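Long-range contact in adenylosuccinate lyase (Francisella tularensis subsp. tularensis SCHU S4, PDB 4EEI), which probably cleaves adenylosuccinate to AMP and fumarate and performs the analogous elimination on the earlier SAICAR intermediate of purine biosynthesis: residues L125-T136 with P147-Y158. Numbering follows the deposited sequence.
With EDO (1,2-ethanediol), chain X.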
loop_
_atom_site.group_PDB
_atom_site.type_symbol
_atom_site.label_atom_id
_atom_site.label_comp_id
_atom_site.label_asym_id
_atom_site.label_seq_id
_atom_site.Cartn_x
_atom_site.Cartn_y
_atom_site.Cartn_z
ATOM N N LEU B 125 -23.255 14.678 -14.830
ATOM C CA LEU B 125 -23.485 15.747 -15.814
ATOM C C LEU B 125 -24.889 16.332 -15.674
ATOM O O LEU B 125 -25.106 17.545 -15.832
ATOM C CB LEU B 125 -23.248 15.226 -17.244
ATOM C CG LEU B 125 -23.355 16.255 -18.374
ATOM C CD1 LEU B 125 -22.474 17.450 -18.079
ATOM C CD2 LEU B 125 -22.985 15.645 -19.717
ATOM N N THR B 126 -25.859 15.465 -15.394
ATOM C CA THR B 126 -27.216 15.919 -15.154
ATOM C C THR B 126 -27.233 16.878 -13.979
ATOM O O THR B 126 -27.862 17.929 -14.040
ATOM C CB THR B 126 -28.170 14.749 -14.902
ATOM O OG1 THR B 126 -28.364 14.028 -16.127
ATOM C CG2 THR B 126 -29.519 15.260 -14.397
ATOM N N LYS B 127 -26.529 16.521 -12.912
ATOM C CA LYS B 127 -26.430 17.410 -11.760
ATOM C C LYS B 127 -25.679 18.709 -12.093
ATOM O O LYS B 127 -26.073 19.787 -11.657
ATOM C CB LYS B 127 -25.743 16.690 -10.607
ATOM C CG LYS B 127 -26.331 17.029 -9.249
ATOM C CD LYS B 127 -27.764 16.499 -9.089
ATOM C CE LYS B 127 -28.306 16.833 -7.703
ATOM N NZ LYS B 127 -29.511 16.038 -7.325
ATOM N N ALA B 128 -24.605 18.600 -12.870
ATOM C CA ALA B 128 -23.858 19.777 -13.315
ATOM C C ALA B 128 -24.697 20.737 -14.164
ATOM O O ALA B 128 -24.623 21.957 -13.979
ATOM C CB ALA B 128 -22.590 19.364 -14.061
ATOM N N GLU B 129 -25.490 20.215 -15.098
ATOM C CA GLU B 129 -26.312 21.091 -15.927
ATOM C C GLU B 129 -27.397 21.759 -15.086
ATOM O O GLU B 129 -27.733 22.924 -15.285
ATOM C CB GLU B 129 -26.955 20.315 -17.088
ATOM C CG GLU B 129 -25.947 19.683 -18.071
ATOM C CD GLU B 129 -25.363 20.684 -19.070
ATOM O OE1 GLU B 129 -25.697 21.882 -18.988
ATOM O OE2 GLU B 129 -24.567 20.271 -19.942
ATOM N N GLU B 130 -27.932 21.012 -14.129
ATOM C CA GLU B 130 -29.028 21.490 -13.291
ATOM C C GLU B 130 -28.565 22.632 -12.379
ATOM O O GLU B 130 -29.334 23.538 -12.067
ATOM C CB GLU B 130 -29.543 20.296 -12.480
ATOM C CG GLU B 130 -30.475 20.572 -11.331
ATOM C CD GLU B 130 -30.866 19.275 -10.618
ATOM O OE1 GLU B 130 -30.756 19.218 -9.375
ATOM O OE2 GLU B 130 -31.267 18.314 -11.311
ATOM N N THR B 131 -27.295 22.595 -11.984
ATOM C CA THR B 131 -26.743 23.566 -11.035
ATOM C C THR B 131 -25.710 24.521 -11.654
ATOM O O THR B 131 -25.065 25.289 -10.936
ATOM C CB THR B 131 -26.081 22.853 -9.841
ATOM O OG1 THR B 131 -25.010 22.022 -10.309
ATOM C CG2 THR B 131 -27.105 22.002 -9.095
ATOM N N LYS B 132 -25.566 24.478 -12.976
ATOM C CA LYS B 132 -24.579 25.303 -13.689
ATOM C C LYS B 132 -24.770 26.803 -13.403
ATOM O O LYS B 132 -23.800 27.567 -13.337
ATOM C CB LYS B 132 -24.685 25.020 -15.195
ATOM C CG LYS B 132 -23.883 25.941 -16.124
ATOM C CD LYS B 132 -23.908 25.391 -17.562
ATOM C CE LYS B 132 -23.170 26.278 -18.571
ATOM N NZ LYS B 132 -23.959 27.491 -18.909
ATOM N N GLU B 133 -26.025 27.195 -13.209
ATOM C CA GLU B 133 -26.435 28.592 -13.009
ATOM C C GLU B 133 -26.211 29.127 -11.597
ATOM O O GLU B 133 -26.271 30.336 -11.366
ATOM C CB GLU B 133 -27.932 28.719 -13.307
ATOM C CG GLU B 133 -28.801 27.833 -12.405
ATOM C CD GLU B 133 -30.291 28.096 -12.554
ATOM O OE1 GLU B 133 -30.794 29.062 -11.940
ATOM O OE2 GLU B 133 -30.961 27.328 -13.274
ATOM N N ILE B 134 -25.986 28.227 -10.648
ATOM C CA ILE B 134 -25.915 28.615 -9.245
ATOM C C ILE B 134 -24.526 29.138 -8.921
ATOM O O ILE B 134 -23.528 28.519 -9.288
ATOM C CB ILE B 134 -26.253 27.420 -8.340
ATOM C CG1 ILE B 134 -27.662 26.909 -8.656
ATOM C CG2 ILE B 134 -26.119 27.792 -6.876
ATOM C CD1 ILE B 134 -28.069 25.679 -7.857
ATOM N N ILE B 135 -24.449 30.276 -8.236
ATOM C CA ILE B 135 -23.143 30.813 -7.857
ATOM C C ILE B 135 -22.804 30.410 -6.417
ATOM O O ILE B 135 -23.645 30.506 -5.517
ATOM C CB ILE B 135 -23.056 32.346 -8.083
ATOM C CG1 ILE B 135 -21.628 32.851 -7.874
ATOM C CG2 ILE B 135 -24.034 33.094 -7.200
ATOM C CD1 ILE B 135 -21.380 34.204 -8.535
ATOM N N THR B 136 -21.581 29.917 -6.218
ATOM C CA THR B 136 -21.147 29.440 -4.905
ATOM C C THR B 136 -19.767 30.004 -4.596
ATOM O O THR B 136 -19.091 30.515 -5.491
ATOM C CB THR B 136 -21.090 27.905 -4.863
ATOM O OG1 THR B 136 -20.841 27.458 -3.524
ATOM C CG2 THR B 136 -19.982 27.388 -5.781
ATOM N N PRO B 147 -16.017 33.433 -5.993
ATOM C CA PRO B 147 -17.230 32.765 -6.474
ATOM C C PRO B 147 -16.950 31.940 -7.724
ATOM O O PRO B 147 -15.996 32.223 -8.446
ATOM C CB PRO B 147 -18.163 33.933 -6.809
ATOM C CG PRO B 147 -17.658 35.074 -5.993
ATOM C CD PRO B 147 -16.171 34.896 -5.953
ATOM N N MET B 148 -17.777 30.931 -7.967
ATOM C CA MET B 148 -17.615 30.062 -9.127
ATOM C C MET B 148 -18.970 29.429 -9.382
ATOM O O MET B 148 -19.899 29.617 -8.600
ATOM C CB MET B 148 -16.612 28.957 -8.816
ATOM C CG MET B 148 -17.102 28.046 -7.694
ATOM S SD MET B 148 -15.896 26.799 -7.214
ATOM C CE MET B 148 -15.834 25.784 -8.705
ATOM N N SER B 149 -19.088 28.658 -10.456
ATOM C CA SER B 149 -20.326 27.927 -10.708
ATOM C C SER B 149 -20.378 26.673 -9.831
ATOM O O SER B 149 -19.422 25.905 -9.790
ATOM C CB SER B 149 -20.407 27.517 -12.171
ATOM O OG SER B 149 -21.351 26.479 -12.330
ATOM N N PHE B 150 -21.488 26.461 -9.135
ATOM C CA PHE B 150 -21.636 25.276 -8.284
ATOM C C PHE B 150 -21.596 24.031 -9.162
ATOM O O PHE B 150 -21.038 22.994 -8.779
ATOM C CB PHE B 150 -22.961 25.349 -7.517
ATOM C CG PHE B 150 -23.097 24.324 -6.411
ATOM C CD1 PHE B 150 -23.776 23.136 -6.624
ATOM C CD2 PHE B 150 -22.560 24.565 -5.150
ATOM C CE1 PHE B 150 -23.924 22.203 -5.598
ATOM C CE2 PHE B 150 -22.693 23.632 -4.125
ATOM C CZ PHE B 150 -23.380 22.455 -4.350
ATOM N N GLY B 151 -22.164 24.141 -10.361
ATOM C CA GLY B 151 -22.190 23.020 -11.290
ATOM C C GLY B 151 -20.816 22.536 -11.711
ATOM O O GLY B 151 -20.642 21.377 -12.105
ATOM N N GLN B 152 -19.827 23.417 -11.630
ATOM C CA GLN B 152 -18.476 23.032 -11.994
ATOM C C GLN B 152 -17.916 21.992 -11.014
ATOM O O GLN B 152 -17.002 21.229 -11.357
ATOM C CB GLN B 152 -17.589 24.272 -12.063
ATOM C CG GLN B 152 -16.220 24.010 -12.642
ATOM C CD GLN B 152 -15.537 25.281 -13.089
ATOM O OE1 GLN B 152 -16.140 26.112 -13.772
ATOM N NE2 GLN B 152 -14.271 25.441 -12.714
ATOM N N LYS B 153 -18.471 21.933 -9.804
ATOM C CA LYS B 153 -18.048 20.898 -8.854
ATOM C C LYS B 153 -18.419 19.530 -9.413
ATOM O O LYS B 153 -17.600 18.613 -9.453
ATOM C CB LYS B 153 -18.695 21.095 -7.480
ATOM C CG LYS B 153 -18.233 22.350 -6.731
ATOM C CD LYS B 153 -19.059 22.544 -5.458
ATOM C CE LYS B 153 -18.524 23.694 -4.596
ATOM N NZ LYS B 153 -17.127 23.446 -4.127
ATOM N N PHE B 154 -19.658 19.399 -9.861
ATOM C CA PHE B 154 -20.101 18.139 -10.432
ATOM C C PHE B 154 -19.446 17.873 -11.777
ATOM O O PHE B 154 -19.195 16.732 -12.123
ATOM C CB PHE B 154 -21.620 18.133 -10.588
ATOM C CG PHE B 154 -22.357 18.196 -9.290
ATOM C CD1 PHE B 154 -22.342 17.114 -8.423
ATOM C CD2 PHE B 154 -23.072 19.330 -8.937
ATOM C CE1 PHE B 154 -23.026 17.165 -7.211
ATOM C CE2 PHE B 154 -23.758 19.388 -7.735
ATOM C CZ PHE B 154 -23.733 18.301 -6.873
ATOM N N LEU B 155 -19.196 18.921 -12.552
ATOM C CA LEU B 155 -18.594 18.727 -13.863
ATOM C C LEU B 155 -17.154 18.249 -13.713
ATOM O O LEU B 155 -16.656 17.469 -14.528
ATOM C CB LEU B 155 -18.654 20.018 -14.696
ATOM C CG LEU B 155 -18.209 19.855 -16.155
ATOM C CD1 LEU B 155 -19.241 19.042 -16.964
ATOM C CD2 LEU B 155 -17.964 21.216 -16.819
ATOM N N GLY B 156 -16.484 18.708 -12.658
ATOM C CA GLY B 156 -15.123 18.275 -12.382
ATOM C C GLY B 156 -15.036 16.798 -12.047
ATOM O O GLY B 156 -14.054 16.115 -12.386
ATOM N N ALA B 157 -16.054 16.298 -11.359
ATOM C CA ALA B 157 -16.125 14.875 -11.080
ATOM C C ALA B 157 -16.475 14.144 -12.372
ATOM O O ALA B 157 -15.916 13.087 -12.666
ATOM C CB ALA B 157 -17.151 14.600 -10.021
ATOM N N TYR B 158 -17.412 14.703 -13.137
ATOM C CA TYR B 158 -17.796 14.106 -14.420
ATOM C C TYR B 158 -16.598 13.826 -15.317
ATOM O O TYR B 158 -16.416 12.697 -15.782
ATOM C CB TYR B 158 -18.801 15.002 -15.152
ATOM C CG TYR B 158 -19.049 14.627 -16.601
ATOM C CD1 TYR B 158 -19.904 13.587 -16.935
ATOM C CD2 TYR B 158 -18.432 15.325 -17.629
ATOM C CE1 TYR B 158 -20.136 13.249 -18.256
ATOM C CE2 TYR B 158 -18.657 14.993 -18.952
ATOM C CZ TYR B 158 -19.512 13.959 -19.256
ATOM O OH TYR B 158 -19.734 13.631 -20.573
HETATM C C1 EDO X . -26.287 29.169 -17.195
HETATM O O1 EDO X . -27.099 28.540 -16.201
HETATM C C2 EDO X . -25.082 29.810 -16.522
HETATM O O2 EDO X . -24.103 30.042 -17.531
#
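K127 lies across the ring of F154. Its CB approaches the near rim of the ring at CG of F154 (3.9 Å); CG then sits over the centre, 3.7 Å from the ring centroid and 9° off the normal, a CH-pi contact. The bend at chi2 turns the rest of the chain away, and NZ ends at the carbonyl oxygens of I331 and L334. At the edge of the same ring, 3.6 Å from F154 CD2, is T131 OG1, which donates its proton to K127 O one turn earlier. Close helix packing is evident where T131 OG1 comes within 3.1 Å of G151 CA, and A128 CB fits against G151 O and the CB atoms of F154 and L155. The short helical axes pass 7.5 Å apart at 158°, nearly antiparallel. Farther along, L125 CB rests over one face of the Y158 ring.

The hairpin of strands 135-140 and 143-149 joins helix 94-131 to helix 151-173. It carries S140, seen to bind succinate, followed by H141, seen to bind AMP, though neither ligand is bound to this chain here. F150 N reaches I134 O almost straight (N-H...O 174°), S149 OG donates to K132 O (2.9 Å), and T136 and M148 exchange two backbone bonds as an antiparallel hydrogen-bonded pair. T136 CB meets the edge of the F150 ring at CD2 (3.7 Å), and T136 CG2 packs on M148 CG. Hydrogen bonds are thus added to apolar contacts that continue from the helices, and the T136-M148 pair sets the strand register.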